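Putative fructosamine-3-kinase (Thermobifida fusca YX, PDB 3F7W) is probably a kinase of the fructosamine kinase family, related in fold to the protein kinases, although its own substrate has not been established. Local coordinates at residues A[161-166]-A[273-278]; A[169-174]-A[280-285]; A[184-189]-A[216-221]; A[190-195]-A[210-215]. All coordinates share one frame; numbering follows the deposited sequence.

Interaction 1 of 4, residues A[161-166]-A[273-278]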
loop_
_atom_site.group_PDB
_atom_site.type_symbol
_atom_site.label_atom_id
_atom_site.label_comp_id
_atom_site.label_asym_id
_atom_site.label_seq_id
_atom_site.Cartn_x
_atom_site.Cartn_y
_atom_site.Cartn_z
ATOM N N GLY A 161 -4.797 -9.085 -22.789
ATOM C CA GLY A 161 -5.906 -8.657 -23.622
ATOM C C GLY A 161 -6.967 -7.883 -22.871
ATOM O O GLY A 161 -8.074 -7.713 -23.396
ATOM N N ALA A 162 -6.626 -7.370 -21.685
ATOM C CA ALA A 162 -7.525 -6.537 -20.895
ATOM C C ALA A 162 -7.530 -5.100 -21.393
ATOM O O ALA A 162 -8.490 -4.361 -21.159
ATOM C CB ALA A 162 -7.135 -6.574 -19.418
ATOM N N LEU A 163 -6.462 -4.709 -22.081
ATOM C CA LEU A 163 -6.340 -3.367 -22.635
ATOM C C LEU A 163 -6.056 -3.477 -24.132
ATOM O O LEU A 163 -5.332 -4.376 -24.567
ATOM C CB LEU A 163 -5.224 -2.586 -21.944
ATOM C CG LEU A 163 -5.378 -2.240 -20.459
ATOM C CD1 LEU A 163 -4.168 -1.473 -19.959
ATOM C CD2 LEU A 163 -6.681 -1.460 -20.200
ATOM N N THR A 164 -6.626 -2.551 -24.906
ATOM C CA THR A 164 -6.469 -2.532 -26.372
ATOM C C THR A 164 -5.216 -1.750 -26.759
ATOM O O THR A 164 -4.682 -0.987 -25.947
ATOM C CB THR A 164 -7.652 -1.820 -27.053
ATOM O OG1 THR A 164 -7.690 -0.454 -26.615
ATOM C CG2 THR A 164 -8.980 -2.504 -26.719
ATOM N N PRO A 165 -4.758 -1.896 -28.010
ATOM C CA PRO A 165 -3.628 -1.060 -28.448
ATOM C C PRO A 165 -3.873 0.465 -28.314
ATOM O O PRO A 165 -2.945 1.219 -28.015
ATOM C CB PRO A 165 -3.434 -1.478 -29.905
ATOM C CG PRO A 165 -4.033 -2.864 -29.987
ATOM C CD PRO A 165 -5.198 -2.828 -29.066
ATOM N N GLY A 166 -5.118 0.888 -28.494
ATOM C CA GLY A 166 -5.531 2.286 -28.292
ATOM C C GLY A 166 -5.451 2.721 -26.836
ATOM O O GLY A 166 -5.019 3.830 -26.543
ATOM N N ALA A 273 -13.269 -4.978 -15.290
ATOM C CA ALA A 273 -14.100 -4.094 -14.453
ATOM C C ALA A 273 -13.543 -2.673 -14.361
ATOM O O ALA A 273 -14.295 -1.695 -14.379
ATOM C CB ALA A 273 -14.266 -4.680 -13.043
ATOM N N TYR A 274 -12.218 -2.584 -14.316
ATOM C CA TYR A 274 -11.510 -1.343 -14.068
ATOM C C TYR A 274 -10.968 -0.674 -15.317
ATOM O O TYR A 274 -10.357 0.371 -15.211
ATOM C CB TYR A 274 -10.321 -1.632 -13.156
ATOM C CG TYR A 274 -10.742 -2.326 -11.902
ATOM C CD1 TYR A 274 -11.127 -1.569 -10.788
ATOM C CD2 TYR A 274 -10.843 -3.731 -11.840
ATOM C CE1 TYR A 274 -11.548 -2.169 -9.624
ATOM C CE2 TYR A 274 -11.280 -4.344 -10.655
ATOM C CZ TYR A 274 -11.614 -3.548 -9.550
ATOM O OH TYR A 274 -12.061 -4.101 -8.377
ATOM N N ARG A 275 -11.184 -1.268 -16.482
ATOM C CA ARG A 275 -10.697 -0.681 -17.727
ATOM C C ARG A 275 -11.236 0.717 -17.991
ATOM O O ARG A 275 -10.464 1.640 -18.275
ATOM C CB ARG A 275 -11.008 -1.585 -18.922
ATOM C CG ARG A 275 -10.566 -0.978 -20.253
ATOM C CD ARG A 275 -11.011 -1.767 -21.461
ATOM N NE ARG A 275 -10.718 -1.014 -22.679
ATOM C CZ ARG A 275 -11.513 -0.084 -23.209
ATOM N NH1 ARG A 275 -12.693 0.201 -22.671
ATOM N NH2 ARG A 275 -11.128 0.562 -24.297
ATOM N N THR A 276 -12.556 0.893 -17.959
ATOM C CA THR A 276 -13.084 2.212 -18.306
ATOM C C THR A 276 -12.573 3.291 -17.323
ATOM O O THR A 276 -12.258 4.410 -17.733
ATOM C CB THR A 276 -14.624 2.238 -18.454
ATOM O OG1 THR A 276 -15.222 1.896 -17.207
ATOM C CG2 THR A 276 -15.069 1.243 -19.513
ATOM N N THR A 277 -12.435 2.944 -16.051
ATOM C CA THR A 277 -11.907 3.916 -15.071
ATOM C C THR A 277 -10.453 4.277 -15.425
ATOM O O THR A 277 -10.044 5.447 -15.385
ATOM C CB THR A 277 -11.956 3.384 -13.640
ATOM O OG1 THR A 277 -13.296 2.995 -13.319
ATOM C CG2 THR A 277 -11.475 4.466 -12.647
ATOM N N LEU A 278 -9.673 3.264 -15.769
ATOM C CA LEU A 278 -8.302 3.512 -16.227
ATOM C C LEU A 278 -8.296 4.485 -17.407
ATOM O O LEU A 278 -7.556 5.476 -17.405
ATOM C CB LEU A 278 -7.621 2.189 -16.605
ATOM C CG LEU A 278 -6.226 2.352 -17.218
ATOM C CD1 LEU A 278 -5.257 3.029 -16.257
ATOM C CD2 LEU A 278 -5.711 1.022 -17.709
#

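Interaction 2 of 4, residues A[169-174]-A[280-285]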
loop_
_atom_site.group_PDB
_atom_site.type_symbol
_atom_site.label_atom_id
_atom_site.label_comp_id
_atom_site.label_asym_id
_atom_site.label_seq_id
_atom_site.Cartn_x
_atom_site.Cartn_y
_atom_site.Cartn_z
ATOM N N ARG A 169 -1.723 3.124 -26.197
ATOM C CA ARG A 169 -1.286 4.398 -26.757
ATOM C C ARG A 169 -1.725 5.596 -25.913
ATOM O O ARG A 169 -0.947 6.544 -25.739
ATOM C CB ARG A 169 -1.747 4.535 -28.193
ATOM C CG ARG A 169 -0.789 3.853 -29.173
ATOM C CD ARG A 169 -1.077 4.214 -30.644
ATOM N NE ARG A 169 -2.421 3.810 -31.068
ATOM C CZ ARG A 169 -2.769 2.591 -31.490
ATOM N NH1 ARG A 169 -1.877 1.599 -31.564
ATOM N NH2 ARG A 169 -4.031 2.364 -31.839
ATOM N N LEU A 170 -2.948 5.540 -25.375
ATOM C CA LEU A 170 -3.454 6.592 -24.485
ATOM C C LEU A 170 -2.582 6.729 -23.240
ATOM O O LEU A 170 -2.198 7.841 -22.853
ATOM C CB LEU A 170 -4.918 6.324 -24.086
ATOM C CG LEU A 170 -5.464 7.153 -22.917
ATOM C CD1 LEU A 170 -5.330 8.674 -23.188
ATOM C CD2 LEU A 170 -6.907 6.759 -22.577
ATOM N N VAL A 171 -2.244 5.610 -22.602
ATOM C CA VAL A 171 -1.389 5.686 -21.415
ATOM C C VAL A 171 0.017 6.162 -21.810
ATOM O O VAL A 171 0.665 6.900 -21.067
ATOM C CB VAL A 171 -1.344 4.350 -20.617
ATOM C CG1 VAL A 171 -0.314 4.435 -19.454
ATOM C CG2 VAL A 171 -2.731 4.021 -20.092
ATOM N N GLU A 172 0.476 5.761 -22.982
ATOM C CA GLU A 172 1.797 6.192 -23.458
ATOM C C GLU A 172 1.869 7.703 -23.724
ATOM O O GLU A 172 2.927 8.297 -23.564
ATOM C CB GLU A 172 2.195 5.406 -24.708
ATOM C CG GLU A 172 2.597 3.987 -24.378
ATOM C CD GLU A 172 2.927 3.141 -25.588
ATOM O OE1 GLU A 172 2.374 3.389 -26.677
ATOM O OE2 GLU A 172 3.731 2.195 -25.430
ATOM N N LYS A 173 0.748 8.310 -24.128
ATOM C CA LYS A 173 0.644 9.777 -24.236
ATOM C C LYS A 173 0.909 10.475 -22.905
ATOM O O LYS A 173 1.611 11.492 -22.854
ATOM C CB LYS A 173 -0.737 10.198 -24.751
ATOM C CG LYS A 173 -0.894 10.055 -26.225
ATOM C CD LYS A 173 -2.260 10.527 -26.713
ATOM C CE LYS A 173 -2.252 10.711 -28.232
ATOM N NZ LYS A 173 -3.508 10.211 -28.830
ATOM N N VAL A 174 0.366 9.923 -21.815
ATOM C CA VAL A 174 0.594 10.494 -20.510
ATOM C C VAL A 174 2.078 10.431 -20.173
ATOM O O VAL A 174 2.649 11.417 -19.709
ATOM C CB VAL A 174 -0.226 9.763 -19.411
ATOM C CG1 VAL A 174 0.091 10.346 -18.024
ATOM C CG2 VAL A 174 -1.724 9.857 -19.716
ATOM N N ASP A 280 -10.618 6.600 -18.459
ATOM C CA ASP A 280 -11.141 7.911 -18.083
ATOM C C ASP A 280 -10.087 8.706 -17.304
ATOM O O ASP A 280 -9.959 9.920 -17.471
ATOM C CB ASP A 280 -12.390 7.749 -17.223
ATOM C CG ASP A 280 -13.603 7.234 -18.010
ATOM O OD1 ASP A 280 -13.553 7.180 -19.259
ATOM O OD2 ASP A 280 -14.600 6.861 -17.355
ATOM N N THR A 281 -9.356 8.002 -16.434
ATOM C CA THR A 281 -8.338 8.637 -15.569
ATOM C C THR A 281 -7.109 9.106 -16.389
ATOM O O THR A 281 -6.549 10.184 -16.143
ATOM C CB THR A 281 -7.960 7.684 -14.394
ATOM O OG1 THR A 281 -9.149 7.335 -13.669
ATOM C CG2 THR A 281 -6.959 8.319 -13.422
ATOM N N ALA A 282 -6.697 8.283 -17.354
ATOM C CA ALA A 282 -5.643 8.636 -18.297
ATOM C C ALA A 282 -6.038 9.883 -19.080
ATOM O O ALA A 282 -5.262 10.828 -19.187
ATOM C CB ALA A 282 -5.371 7.471 -19.254
ATOM N N ARG A 283 -7.257 9.896 -19.626
ATOM C CA ARG A 283 -7.752 11.096 -20.304
ATOM C C ARG A 283 -7.721 12.339 -19.417
ATOM O O ARG A 283 -7.317 13.419 -19.857
ATOM C CB ARG A 283 -9.168 10.864 -20.822
ATOM C CG ARG A 283 -9.164 10.019 -22.052
ATOM C CD ARG A 283 -10.532 9.570 -22.450
ATOM N NE ARG A 283 -10.440 8.949 -23.761
ATOM C CZ ARG A 283 -11.301 8.053 -24.234
ATOM N NH1 ARG A 283 -12.357 7.667 -23.516
ATOM N NH2 ARG A 283 -11.106 7.544 -25.446
ATOM N N ALA A 284 -8.152 12.168 -18.171
ATOM C CA ALA A 284 -8.163 13.251 -17.197
ATOM C C ALA A 284 -6.748 13.756 -16.872
ATOM O O ALA A 284 -6.514 14.965 -16.806
ATOM C CB ALA A 284 -8.904 12.813 -15.917
ATOM N N ALA A 285 -5.817 12.831 -16.650
ATOM C CA ALA A 285 -4.412 13.184 -16.457
ATOM C C ALA A 285 -3.876 14.017 -17.632
ATOM O O ALA A 285 -3.166 15.014 -17.446
ATOM C CB ALA A 285 -3.562 11.920 -16.269
#

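Interaction 3 of 4, residues A[184-189]-A[216-221]. With EDO (1,2-ethanediol), chain I.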
loop_
_atom_site.group_PDB
_atom_site.type_symbol
_atom_site.label_atom_id
_atom_site.label_comp_id
_atom_site.label_asym_id
_atom_site.label_seq_id
_atom_site.Cartn_x
_atom_site.Cartn_y
_atom_site.Cartn_z
ATOM N N ASP A 184 6.627 19.652 -9.676
ATOM C CA ASP A 184 8.030 19.910 -9.373
ATOM C C ASP A 184 8.640 18.825 -8.514
ATOM O O ASP A 184 7.968 18.309 -7.611
ATOM C CB ASP A 184 8.195 21.250 -8.661
ATOM C CG ASP A 184 7.744 22.424 -9.513
ATOM O OD1 ASP A 184 7.814 22.355 -10.758
ATOM O OD2 ASP A 184 7.298 23.408 -8.922
ATOM N N PRO A 185 9.931 18.515 -8.752
ATOM C CA PRO A 185 10.636 17.539 -7.924
ATOM C C PRO A 185 10.514 17.870 -6.449
ATOM O O PRO A 185 10.599 19.043 -6.075
ATOM C CB PRO A 185 12.094 17.664 -8.375
ATOM C CG PRO A 185 12.047 18.278 -9.726
ATOM C CD PRO A 185 10.799 19.084 -9.806
ATOM N N GLU A 186 10.226 16.854 -5.645
ATOM C CA GLU A 186 10.308 16.940 -4.192
ATOM C C GLU A 186 10.881 15.629 -3.641
ATOM O O GLU A 186 10.895 14.613 -4.343
ATOM C CB GLU A 186 8.933 17.261 -3.587
ATOM C CG GLU A 186 7.874 16.196 -3.834
ATOM C CD GLU A 186 6.556 16.488 -3.144
ATOM O OE1 GLU A 186 5.897 17.502 -3.501
ATOM O OE2 GLU A 186 6.188 15.685 -2.252
ATOM N N PRO A 187 11.372 15.641 -2.390
ATOM C CA PRO A 187 12.011 14.420 -1.907
ATOM C C PRO A 187 11.065 13.220 -1.835
ATOM O O PRO A 187 9.857 13.391 -1.604
ATOM C CB PRO A 187 12.507 14.803 -0.502
ATOM C CG PRO A 187 12.543 16.329 -0.501
ATOM C CD PRO A 187 11.442 16.739 -1.408
ATOM N N PRO A 188 11.609 12.011 -2.036
ATOM C CA PRO A 188 10.792 10.810 -1.870
ATOM C C PRO A 188 10.247 10.708 -0.449
ATOM O O PRO A 188 10.950 11.040 0.519
ATOM C CB PRO A 188 11.758 9.666 -2.182
ATOM C CG PRO A 188 13.068 10.227 -2.336
ATOM C CD PRO A 188 13.004 11.697 -2.403
ATOM N N ALA A 189 8.991 10.254 -0.352
ATOM C CA ALA A 189 8.310 10.007 0.903
ATOM C C ALA A 189 8.331 8.508 1.240
ATOM O O ALA A 189 8.483 7.672 0.353
ATOM C CB ALA A 189 6.872 10.494 0.796
ATOM N N GLY A 216 9.885 4.090 -1.146
ATOM C CA GLY A 216 10.093 5.505 -1.433
ATOM C C GLY A 216 9.297 5.868 -2.663
ATOM O O GLY A 216 9.519 5.311 -3.737
ATOM N N GLY A 217 8.356 6.790 -2.497
ATOM C CA GLY A 217 7.385 7.120 -3.554
ATOM C C GLY A 217 6.983 8.567 -3.411
ATOM O O GLY A 217 7.454 9.263 -2.497
ATOM N N HIS A 218 6.123 9.030 -4.305
ATOM C CA HIS A 218 5.566 10.348 -4.170
ATOM C C HIS A 218 4.458 10.281 -3.143
ATOM O O HIS A 218 3.562 9.454 -3.245
ATOM C CB HIS A 218 5.034 10.847 -5.516
ATOM C CG HIS A 218 4.938 12.328 -5.600
ATOM N ND1 HIS A 218 4.197 13.080 -4.706
ATOM C CD2 HIS A 218 5.517 13.206 -6.451
ATOM C CE1 HIS A 218 4.300 14.359 -5.034
ATOM N NE2 HIS A 218 5.087 14.461 -6.093
ATOM N N ARG A 219 4.506 11.164 -2.155
ATOM C CA ARG A 219 3.482 11.150 -1.098
ATOM C C ARG A 219 2.063 11.351 -1.644
ATOM O O ARG A 219 1.118 10.854 -1.069
ATOM C CB ARG A 219 3.802 12.170 -0.015
ATOM C CG ARG A 219 3.828 13.634 -0.443
ATOM C CD ARG A 219 4.815 14.438 0.445
ATOM N NE ARG A 219 4.736 15.888 0.240
ATOM C CZ ARG A 219 4.066 16.752 1.011
ATOM N NH1 ARG A 219 3.360 16.361 2.052
ATOM N NH2 ARG A 219 4.080 18.051 0.711
ATOM N N GLU A 220 1.926 12.072 -2.766
ATOM C CA GLU A 220 0.627 12.228 -3.432
ATOM C C GLU A 220 -0.006 10.891 -3.821
ATOM O O GLU A 220 -1.216 10.802 -3.882
ATOM C CB GLU A 220 0.711 13.187 -4.621
ATOM C CG GLU A 220 0.925 14.678 -4.179
ATOM C CD GLU A 220 1.128 15.659 -5.334
ATOM O OE1 GLU A 220 0.605 15.434 -6.455
ATOM O OE2 GLU A 220 1.793 16.679 -5.098
ATOM N N ALA A 221 0.810 9.846 -4.043
ATOM C CA ALA A 221 0.309 8.515 -4.371
ATOM C C ALA A 221 -0.659 8.018 -3.314
ATOM O O ALA A 221 -1.756 7.566 -3.629
ATOM C CB ALA A 221 1.477 7.498 -4.557
HETATM C C1 EDO I . 9.379 14.354 2.344
HETATM O O1 EDO I . 9.762 12.979 2.367
HETATM C C2 EDO I . 8.139 14.518 1.462
HETATM O O2 EDO I . 8.484 14.760 0.090
HETATM O O HOH W 1 6.873 15.664 -8.346
HETATM O O HOH W 2 6.903 13.059 -2.226
HETATM O O HOH W 3 3.151 17.556 -2.794
HETATM O O HOH W 4 6.118 18.974 -1.246
#

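Interaction 4 of 4, residues A[190-195]-A[210-215]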
loop_
_atom_site.group_PDB
_atom_site.type_symbol
_atom_site.label_atom_id
_atom_site.label_comp_id
_atom_site.label_asym_id
_atom_site.label_seq_id
_atom_site.Cartn_x
_atom_site.Cartn_y
_atom_site.Cartn_z
ATOM N N ARG A 190 8.189 8.184 2.524
ATOM C CA ARG A 190 7.937 6.809 2.936
ATOM C C ARG A 190 6.448 6.546 2.777
ATOM O O ARG A 190 5.649 6.922 3.634
ATOM C CB ARG A 190 8.350 6.545 4.390
ATOM C CG ARG A 190 9.796 6.712 4.640
ATOM C CD ARG A 190 10.271 5.965 5.866
ATOM N NE ARG A 190 11.610 6.405 6.098
ATOM C CZ ARG A 190 12.493 5.799 6.862
ATOM N NH1 ARG A 190 12.169 4.714 7.560
ATOM N NH2 ARG A 190 13.698 6.333 6.961
ATOM N N ILE A 191 6.080 5.915 1.682
ATOM C CA ILE A 191 4.666 5.683 1.389
ATOM C C ILE A 191 4.230 4.261 1.647
ATOM O O ILE A 191 5.019 3.299 1.506
ATOM C CB ILE A 191 4.253 6.146 -0.062
ATOM C CG1 ILE A 191 4.778 5.228 -1.176
ATOM C CG2 ILE A 191 4.656 7.630 -0.253
ATOM C CD1 ILE A 191 4.068 5.460 -2.580
ATOM N N HIS A 192 2.953 4.139 1.999
ATOM C CA HIS A 192 2.303 2.857 2.226
ATOM C C HIS A 192 2.254 2.004 0.918
ATOM O O HIS A 192 2.542 0.806 0.933
ATOM C CB HIS A 192 0.910 3.109 2.812
ATOM C CG HIS A 192 0.114 1.870 3.042
ATOM N ND1 HIS A 192 -0.574 1.241 2.026
ATOM C CD2 HIS A 192 -0.136 1.161 4.169
ATOM C CE1 HIS A 192 -1.194 0.180 2.518
ATOM N NE2 HIS A 192 -0.944 0.109 3.815
ATOM N N GLY A 193 1.853 2.622 -0.183
ATOM C CA GLY A 193 1.873 2.006 -1.508
ATOM C C GLY A 193 0.600 1.309 -1.960
ATOM O O GLY A 193 0.484 0.966 -3.130
ATOM N N ASP A 194 -0.331 1.072 -1.043
ATOM C CA ASP A 194 -1.642 0.492 -1.352
ATOM C C ASP A 194 -2.718 1.014 -0.397
ATOM O O ASP A 194 -3.508 0.239 0.204
ATOM C CB ASP A 194 -1.563 -1.034 -1.307
ATOM C CG ASP A 194 -2.742 -1.714 -1.995
ATOM O OD1 ASP A 194 -3.360 -1.130 -2.920
ATOM O OD2 ASP A 194 -3.037 -2.858 -1.600
ATOM N N LEU A 195 -2.771 2.345 -0.251
ATOM C CA LEU A 195 -3.570 2.956 0.785
ATOM C C LEU A 195 -4.970 3.295 0.306
ATOM O O LEU A 195 -5.331 4.463 0.134
ATOM C CB LEU A 195 -2.863 4.204 1.349
ATOM C CG LEU A 195 -3.374 4.710 2.700
ATOM C CD1 LEU A 195 -3.081 3.662 3.786
ATOM C CD2 LEU A 195 -2.780 6.133 3.032
ATOM N N ILE A 210 -2.747 -1.100 7.084
ATOM C CA ILE A 210 -2.361 -2.521 6.982
ATOM C C ILE A 210 -2.028 -2.879 5.538
ATOM O O ILE A 210 -2.300 -2.096 4.597
ATOM C CB ILE A 210 -3.452 -3.456 7.544
ATOM C CG1 ILE A 210 -4.774 -3.262 6.794
ATOM C CG2 ILE A 210 -3.612 -3.297 9.069
ATOM C CD1 ILE A 210 -5.795 -4.415 6.963
ATOM N N ASP A 211 -1.405 -4.045 5.358
ATOM C CA ASP A 211 -1.127 -4.575 4.049
ATOM C C ASP A 211 -0.313 -3.612 3.141
ATOM O O ASP A 211 -0.652 -3.397 1.983
ATOM C CB ASP A 211 -2.435 -5.005 3.389
ATOM C CG ASP A 211 -3.196 -6.055 4.203
ATOM O OD1 ASP A 211 -2.581 -6.819 4.996
ATOM O OD2 ASP A 211 -4.417 -6.088 4.030
ATOM N N PRO A 212 0.804 -3.082 3.642
ATOM C CA PRO A 212 1.563 -2.132 2.841
ATOM C C PRO A 212 2.310 -2.762 1.676
ATOM O O PRO A 212 2.667 -3.956 1.704
ATOM C CB PRO A 212 2.615 -1.596 3.836
ATOM C CG PRO A 212 2.882 -2.750 4.718
ATOM C CD PRO A 212 1.473 -3.333 4.936
ATOM N N ALA A 213 2.560 -1.945 0.648
ATOM C CA ALA A 213 3.500 -2.259 -0.433
ATOM C C ALA A 213 4.534 -1.103 -0.372
ATOM O O ALA A 213 4.654 -0.255 -1.263
ATOM C CB ALA A 213 2.780 -2.338 -1.797
ATOM N N ALA A 214 5.257 -1.053 0.748
ATOM C CA ALA A 214 5.940 0.152 1.178
ATOM C C ALA A 214 7.182 0.431 0.330
ATOM O O ALA A 214 7.935 -0.479 -0.032
ATOM C CB ALA A 214 6.306 0.093 2.691
ATOM N N HIS A 215 7.388 1.712 0.019
ATOM C CA HIS A 215 8.587 2.124 -0.686
ATOM C C HIS A 215 8.735 3.622 -0.654
ATOM O O HIS A 215 7.828 4.334 -0.182
ATOM C CB HIS A 215 8.568 1.617 -2.150
ATOM C CG HIS A 215 7.387 2.081 -2.965
ATOM N ND1 HIS A 215 6.146 1.498 -2.854
ATOM C CD2 HIS A 215 7.259 3.046 -3.911
ATOM C CE1 HIS A 215 5.308 2.060 -3.705
ATOM N NE2 HIS A 215 5.953 2.996 -4.372
HETATM O O HOH W 5 -1.532 -4.551 -0.171
#

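Interaction 1 of 4, residues A[161-166]-A[273-278]
Arg275 reaches across from the start of helix 275-286 to the turn of Ala162, Leu163 and Thr164, and shows how one long side chain can serve both a greasy and a polar neighbour. Its CB already points at the other segment but only starts the chain across; CG and CD make the contacts, with CG anti to the backbone N (chi1 178°) and the chain extended as far as NE. CG touches Leu163 CD2 at 3.9 Å. CD lies 3.6 Å from Ala162 O, which sits near the guanidinium plane, at its edge. Further out, NE and NH2 are both hydrogen-bonded just outside the segments, NE in a salt bridge with Asp167 OD2; NH2 merely lies near Thr164 OG1, at 4.3 Å.

Asp167 thus has two roles, since its OD2 also accepts from Thr164 N. Thr164 is the N-cap of helix 165-176 and its hydroxyl caps a backbone N of the first turn, a reciprocal pattern consistent with a capping box. Three residues earlier, Gly161 ends helix 141-159 in a Schellman motif.

One turn further along helix 275-286, at Leu278, the contact is purely apolar. Leu278 CD2 fits against both methyls of Leu163, 3.6 Å from CD2 and 3.7 Å from CD1, the two side chains crossing at about a right angle. Leu264 of helix 251-270 touches both leucines.

No hydrogen bond joins the two segments directly. The leucines join them by packing, and the arginine probably adds an electrostatic tie near the surface, its charge matched by the same aspartate that helps to start helix 165-176.

Interaction 2 of 4, residues A[169-174]-A[280-285]
Leu170 turns its CG anti to the backbone N (chi1 166°), which carries the branch of the side chain over the methyl of Ala282. CG and CD2 of Leu170 both approach Ala282 CB to 3.7 Å, and CD2 goes on to meet Arg283 CG at 4.0 Å, the two longer side chains crossing at about a right angle. One turn later Val174 is set similarly, with CG1 anti to N (chi1 177°): that branch faces Ala285 CB at 4.3 Å, while CG2 rests 3.7 Å from Ala282 O. Val171 CG2 adds a looser touch on Ala282 CB.

The small alanines let helices 165-176 and 275-286 run side by side, their local axes 9.2 Å apart and inclined by 31°. Leu286 extends the apolar strip by touching Leu170 and Val174, and Val171 leans on Ile150 and Leu154 of helix 141-159. Replacing Leu170 with an alanine would probably open a gap over Ala282 and deprive the aliphatic part of Arg283 of its apolar partner on segment 169-174.

No hydrogen bond or charge pair crosses between 169-174 and 280-285. The chemistry is mostly apolar packing, closest round Ala282, and the match here is one of shape, with no polar bond to direct it.

Interaction 3 of 4, residues A[184-189]-A[216-221]
Glu186 lies across both His218 and Arg219 at about a right angle, and OE2 is the oxygen nearest to both, bonded to Arg219 and merely packed against His218. Against Arg219 the planes are inclined by 32°: NE donates to OE2 at 2.9 Å in a bent salt-bridge hydrogen bond, nearly in the guanidinium plane and on the syn side of the carboxylate, though tilted from its plane. Against His218 the planes differ by 33°, with Glu186 CD 3.6 Å from His218 CE1. A first torsion placing CG between the backbone N and the carbonyl carbon (chi1 63°), then an extended chain, brings the glutamate here.

His218 is fixed as the N-cap of helix 219-229, ND1 accepting from Glu220 N at 3.2 Å. One water links Glu186 OE2 with Arg219 N; another bridges Glu186 OE1 and Glu220 OE2, the latter also paired with Arg254. The outer nitrogens of Arg219 bind Ala245 O, Pro246 O and Tyr241 OH. An ethanediol, probably from the crystallisation liquor, donates through O2 and O1 to Pro187 O and Pro188 O.

Ala189 and Gly217 form an antiparallel hydrogen-bonded pair, Ala189 N to Gly217 O at 2.8 Å and Gly217 N to Ala189 O at 3.0 Å. The contact thereby joins the beginnings of strand 189-191 and helix 219-229, with His113 of helix 99-114 touching Ala189 and Arg219, and His258 of helix 251-270 meeting His218 and Glu220.

Interaction 4 of 4, residues A[190-195]-A[210-215]
His192 is held by Ile210 and Pro212 through the edge and one face of its ring. NE2 donates to Ile210 O at 2.7 Å, the oxygen exactly in the ring plane although the donor stands 51° above the carbonyl plane. Pro212 CA makes a CH-pi contact 3.7 Å from the ring centroid, and Leu195 CD1 covers the opposite face. The other ring nitrogen, ND1, accepts from Asp194 N at 3.1 Å. His192 O takes Ala213 N at 2.8 Å. Gly193 is tightly placed, for a CB there would collide with Ala213 O.

One residue earlier on the first segment and at the far end of the second, Ile191 and His215 form an antiparallel hydrogen-bonded pair, with Ile191 N to His215 O at 3.0 Å and the reverse bond at 3.2 Å from His215 N to Ile191 O. With CG between the backbone N and the carbonyl carbon (chi1 58°), the His215 ring presents a face to Ile191 CG1, and its rotation is fixed by ND1 donating to Ala213 O at 2.8 Å.

Further out, the carboxylate of Asp222 accepts from the backbone N of both His192 and Gly193, and Lys45 pairs with Asp211. A water links Asp194 OD2 to Asp211 O. A phenylalanine at His192 would probably leave Ile210 O and Asp194 N without their ring partners.

His-Gly-Asp at 192-194 and Asp211 probably correspond to the catalytic-loop and metal-binding motifs of protein-kinase-like folds. The chemistry implies that the histidine, bonded at both ring nitrogens, helps to fix these loops together with the backbone bonds.

Overall arrangement
Interactions 1 and 2 are successive parts of one helix pair, 165-176 with 275-286, their centres 22 and 23 Å from the centre of the chain. The first, at the N-terminal ends, is partly buried and mixes leucine packing with a charged rim; the second, further along, is buried and mostly apolar. Interactions 3 and 4 lie nearer the chain centre and share strand 189-191, touching where Ile191 packs on residues 217-221; interaction 3 is buried, interaction 4 only partly so. Both rely on antiparallel backbone pairing and oriented histidines, but interaction 3 adds a salt bridge and waters at a helix start, whereas interaction 4 aligns probable catalytic loops. Directional bonds cross interactions 3 and 4; interactions 1 and 2 have none between their own segments.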